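Local coordinates for phospho-2-dehydro-3-deoxyheptonate aldolase/chorismate mutase (Thermus thermophilus, PDB 2D8D), which probably catalyses the rearrangement of chorismate to prephenate in this type II chorismate mutase domain of a longer protein that probably also has DAHP synthase activity, at residues Pro47-Glu50 and Glu51-Leu54; Lys72-Lys75 and Glu76-Lys79. One frame throughout, in Å; residues are numbered along the deposited sequence.

Interaction 1 (Pro47-Glu50 and Glu51-Leu54); sequences PKRE and EEML
The Arg49 guanidinium carries Met53 SD over one face, 3.4 Å above its plane and offset toward the rim, while water 2 meets its edge in the plane. The two residues are an i, i+4 pair near the start of helix 47-60, the second helix of an all-helical chorismate mutase domain. Their side chains cross at about a right angle, the sulfur resting 3.5 Å from Arg49 CZ. The arginine chain is bent at chi2 (62°), which carries the flat group forward along the helix and over the thioether. Its charge is answered chiefly by Asp13 of the second subunit, through NH1, so the methionine appears to pack against a group already engaged at the dimer interface.

On the neighbouring, more exposed side of the helix, Lys48 and Glu52 form an i, i+4 salt bridge. Lys48 CG stands anti to the backbone N (chi1 174°), which sends the extended chain outward from the helix, until the turn about CD-CE (chi4) brings NZ 2.5 Å from Glu52 OE2. The ammonium comes from the syn side, 34° out of the carboxylate plane. Water 1 links the same NZ to the other oxygen, Glu52 OE1. Successive helical bonds, such as Met53 N to Arg49 O, fix the spacing beneath both pairs. Water 2 completes the network, accepting from Arg49 NH1 at 2.9 Å and donating to Glu52 OE1 at 2.7 Å.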
loop_
_atom_site.group_PDB
_atom_site.type_symbol
_atom_site.label_atom_id
_atom_site.label_comp_id
_atom_site.label_asym_id
_atom_site.label_seq_id
_atom_site.Cartn_x
_atom_site.Cartn_y
_atom_site.Cartn_z
ATOM N N PRO B 47 -13.444 10.902 -9.584
ATOM C CA PRO B 47 -13.157 9.684 -10.347
ATOM C C PRO B 47 -12.202 9.879 -11.522
ATOM O O PRO B 47 -11.496 8.949 -11.906
ATOM C CB PRO B 47 -14.544 9.208 -10.779
ATOM C CG PRO B 47 -15.329 10.482 -10.865
ATOM C CD PRO B 47 -14.878 11.234 -9.638
ATOM N N LYS B 48 -12.179 11.074 -12.101
ATOM C CA LYS B 48 -11.269 11.328 -13.212
ATOM C C LYS B 48 -9.839 11.214 -12.694
ATOM O O LYS B 48 -8.991 10.565 -13.307
ATOM C CB LYS B 48 -11.495 12.722 -13.797
ATOM C CG LYS B 48 -10.473 13.105 -14.864
ATOM C CD LYS B 48 -10.758 14.478 -15.426
ATOM C CE LYS B 48 -9.795 14.879 -16.535
ATOM N NZ LYS B 48 -8.426 15.166 -16.023
ATOM N N ARG B 49 -9.584 11.852 -11.556
ATOM C CA ARG B 49 -8.267 11.830 -10.928
ATOM C C ARG B 49 -7.888 10.405 -10.526
ATOM O O ARG B 49 -6.755 9.968 -10.741
ATOM C CB ARG B 49 -8.278 12.758 -9.708
ATOM C CG ARG B 49 -7.112 12.613 -8.748
ATOM C CD ARG B 49 -5.760 12.919 -9.374
ATOM N NE ARG B 49 -4.739 12.948 -8.332
ATOM C CZ ARG B 49 -3.429 12.889 -8.539
ATOM N NH1 ARG B 49 -2.942 12.796 -9.768
ATOM N NH2 ARG B 49 -2.602 12.911 -7.502
ATOM N N GLU B 50 -8.837 9.674 -9.954
ATOM C CA GLU B 50 -8.565 8.304 -9.545
ATOM C C GLU B 50 -8.173 7.440 -10.741
ATOM O O GLU B 50 -7.215 6.668 -10.669
ATOM C CB GLU B 50 -9.785 7.716 -8.830
ATOM C CG GLU B 50 -9.910 8.178 -7.380
ATOM C CD GLU B 50 -11.130 7.615 -6.675
ATOM O OE1 GLU B 50 -11.603 6.530 -7.071
ATOM O OE2 GLU B 50 -11.607 8.252 -5.713
ATOM N N GLU B 51 -8.903 7.578 -11.841
ATOM C CA GLU B 51 -8.602 6.807 -13.037
ATOM C C GLU B 51 -7.246 7.190 -13.631
ATOM O O GLU B 51 -6.537 6.346 -14.180
ATOM C CB GLU B 51 -9.715 6.999 -14.067
ATOM C CG GLU B 51 -10.982 6.225 -13.732
ATOM C CD GLU B 51 -12.172 6.635 -14.576
ATOM O OE1 GLU B 51 -11.981 6.962 -15.765
ATOM O OE2 GLU B 51 -13.305 6.613 -14.053
ATOM N N GLU B 52 -6.879 8.461 -13.522
ATOM C CA GLU B 52 -5.591 8.899 -14.041
ATOM C C GLU B 52 -4.462 8.279 -13.224
ATOM O O GLU B 52 -3.450 7.861 -13.783
ATOM C CB GLU B 52 -5.510 10.424 -14.028
ATOM C CG GLU B 52 -6.568 11.040 -14.925
ATOM C CD GLU B 52 -6.579 12.547 -14.900
ATOM O OE1 GLU B 52 -6.320 13.129 -13.827
ATOM O OE2 GLU B 52 -6.870 13.148 -15.957
ATOM N N MET B 53 -4.632 8.198 -11.908
ATOM C CA MET B 53 -3.602 7.593 -11.068
ATOM C C MET B 53 -3.493 6.100 -11.383
ATOM O O MET B 53 -2.391 5.561 -11.510
ATOM C CB MET B 53 -3.920 7.811 -9.584
ATOM C CG MET B 53 -3.857 9.280 -9.174
ATOM S SD MET B 53 -4.049 9.585 -7.407
ATOM C CE MET B 53 -5.780 9.245 -7.192
ATOM N N LEU B 54 -4.634 5.435 -11.526
ATOM C CA LEU B 54 -4.627 4.010 -11.836
ATOM C C LEU B 54 -3.964 3.757 -13.186
ATOM O O LEU B 54 -3.292 2.741 -13.378
ATOM C CB LEU B 54 -6.054 3.456 -11.848
ATOM C CG LEU B 54 -6.779 3.426 -10.500
ATOM C CD1 LEU B 54 -8.208 2.964 -10.712
ATOM C CD2 LEU B 54 -6.055 2.499 -9.532
HETATM O O HOH W 1 -7.354 15.709 -13.324
HETATM O O HOH W 2 -4.049 13.226 -12.415
#

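Interaction 2 (Lys72-Lys75 and Glu76-Lys79)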
loop_
_atom_site.group_PDB
_atom_site.type_symbol
_atom_site.label_atom_id
_atom_site.label_comp_id
_atom_site.label_asym_id
_atom_site.label_seq_id
_atom_site.Cartn_x
_atom_site.Cartn_y
_atom_site.Cartn_z
ATOM N N LYS B 72 -6.442 -3.030 -8.141
ATOM C CA LYS B 72 -7.260 -3.384 -6.984
ATOM C C LYS B 72 -6.715 -2.782 -5.693
ATOM O O LYS B 72 -7.454 -2.186 -4.910
ATOM C CB LYS B 72 -7.317 -4.908 -6.841
ATOM C CG LYS B 72 -8.131 -5.399 -5.652
ATOM C CD LYS B 72 -7.895 -6.879 -5.385
ATOM C CE LYS B 72 -8.225 -7.732 -6.600
ATOM N NZ LYS B 72 -9.641 -7.576 -7.024
ATOM N N LEU B 73 -5.417 -2.949 -5.474
ATOM C CA LEU B 73 -4.785 -2.435 -4.267
ATOM C C LEU B 73 -4.880 -0.919 -4.171
ATOM O O LEU B 73 -5.222 -0.381 -3.119
ATOM C CB LEU B 73 -3.323 -2.885 -4.209
ATOM C CG LEU B 73 -3.124 -4.394 -4.026
ATOM C CD1 LEU B 73 -1.649 -4.729 -4.119
ATOM C CD2 LEU B 73 -3.689 -4.839 -2.681
ATOM N N PHE B 74 -4.593 -0.220 -5.262
ATOM C CA PHE B 74 -4.679 1.229 -5.205
ATOM C C PHE B 74 -6.114 1.717 -5.052
ATOM O O PHE B 74 -6.348 2.740 -4.416
ATOM C CB PHE B 74 -3.971 1.852 -6.408
ATOM C CG PHE B 74 -2.494 2.038 -6.184
ATOM C CD1 PHE B 74 -2.023 3.113 -5.433
ATOM C CD2 PHE B 74 -1.578 1.106 -6.662
ATOM C CE1 PHE B 74 -0.662 3.255 -5.155
ATOM C CE2 PHE B 74 -0.214 1.241 -6.390
ATOM C CZ PHE B 74 0.242 2.320 -5.635
ATOM N N LYS B 75 -7.084 0.986 -5.600
ATOM C CA LYS B 75 -8.479 1.390 -5.427
ATOM C C LYS B 75 -8.816 1.330 -3.936
ATOM O O LYS B 75 -9.556 2.166 -3.424
ATOM C CB LYS B 75 -9.420 0.478 -6.219
ATOM C CG LYS B 75 -9.437 0.773 -7.710
ATOM C CD LYS B 75 -10.518 -0.018 -8.430
ATOM C CE LYS B 75 -11.905 0.350 -7.924
ATOM N NZ LYS B 75 -12.185 1.806 -8.065
ATOM N N GLU B 76 -8.268 0.335 -3.243
ATOM C CA GLU B 76 -8.492 0.190 -1.807
ATOM C C GLU B 76 -7.839 1.357 -1.074
ATOM O O GLU B 76 -8.408 1.909 -0.134
ATOM C CB GLU B 76 -7.905 -1.132 -1.302
ATOM C CG GLU B 76 -8.691 -2.361 -1.721
ATOM C CD GLU B 76 -10.098 -2.360 -1.159
ATOM O OE1 GLU B 76 -10.240 -2.265 0.078
ATOM O OE2 GLU B 76 -11.059 -2.452 -1.951
ATOM N N ILE B 77 -6.642 1.732 -1.513
ATOM C CA ILE B 77 -5.923 2.845 -0.906
ATOM C C ILE B 77 -6.703 4.140 -1.126
ATOM O O ILE B 77 -6.802 4.972 -0.226
ATOM C CB ILE B 77 -4.506 2.975 -1.508
ATOM C CG1 ILE B 77 -3.664 1.764 -1.100
ATOM C CG2 ILE B 77 -3.850 4.270 -1.050
ATOM C CD1 ILE B 77 -2.305 1.707 -1.757
ATOM N N PHE B 78 -7.266 4.302 -2.321
ATOM C CA PHE B 78 -8.033 5.505 -2.631
ATOM C C PHE B 78 -9.333 5.531 -1.831
ATOM O O PHE B 78 -9.814 6.595 -1.444
ATOM C CB PHE B 78 -8.346 5.584 -4.133
ATOM C CG PHE B 78 -7.124 5.590 -5.018
ATOM C CD1 PHE B 78 -5.892 6.020 -4.535
ATOM C CD2 PHE B 78 -7.216 5.187 -6.347
ATOM C CE1 PHE B 78 -4.769 6.045 -5.363
ATOM C CE2 PHE B 78 -6.098 5.210 -7.180
ATOM C CZ PHE B 78 -4.873 5.641 -6.686
ATOM N N LYS B 79 -9.900 4.352 -1.590
ATOM C CA LYS B 79 -11.135 4.240 -0.822
ATOM C C LYS B 79 -10.892 4.684 0.617
ATOM O O LYS B 79 -11.686 5.429 1.193
ATOM C CB LYS B 79 -11.641 2.794 -0.842
ATOM C CG LYS B 79 -12.775 2.522 0.136
ATOM C CD LYS B 79 -13.420 1.159 -0.091
ATOM C CE LYS B 79 -12.444 0.012 0.119
ATOM N NZ LYS B 79 -13.114 -1.306 -0.066
HETATM O O HOH W 3 -10.240 -2.770 -4.938
#
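Phe74 and Phe78 cross as an oblique pair, their ring planes at 45° and centroids 6.0 Å apart. They are i, i+4 neighbours on helix 67-84, the last helix of the all-helical chorismate mutase domain. The closest side-chain approach is Phe78 CZ to Phe74 CB, 3.9 Å. Phe78 CG lies anti to its carbonyl carbon (chi1 -59°), and this turns the ring back over the preceding helical turn, with Phe74 O 3.0 Å above one face and offset toward the rim. That same oxygen accepts the Phe78 backbone N-H at 2.8 Å.

Ile77 runs beside Phe74 and points the same way; its CD1 sits over one face of the Phe74 ring, 3.9 Å from CD1 of that ring. Both aromatic residues pack on Leu54 of helix 47-60; Ile77 and Phe78 both touch Arg26 of helix 4-40, and Phe74 meets Ile19 of the second subunit. With an alanine at Phe78 the ring would be gone, which is likely to open a gap beside Phe74 CB and take from Met53 and Leu54 the aromatic surface they pack against.

Away from this apolar side, Glu76 bends at chi2 (-63°), and its carboxylate takes Lys79 NZ in a salt bridge at OE2, on the syn side. Water 3 ties the other end of the turn to this group, donating to Lys72 O at 2.8 Å and to Glu76 OE2 at 3.1 Å.

Overall arrangement
Interaction 1, on helix 47-60, precedes interaction 2, on helix 67-84, along the chain; these are consecutive helices of one chorismate mutase type II domain. Their centres lie about 11 Å apart, yet the two contacts touch directly. Leu54 CD2 reaches Phe78 CE2 at 3.6 Å, and Met53 CB approaches Phe78 CZ at 3.7 Å, so apolar residues from both helical stretches share a common interface. The centre of interaction 2 lies about 6 Å from the centre of the chain, that of interaction 1 about 12 Å. Both also meet the second subunit, which indicates that the packing between these two short helices is continuous with the dimer interface.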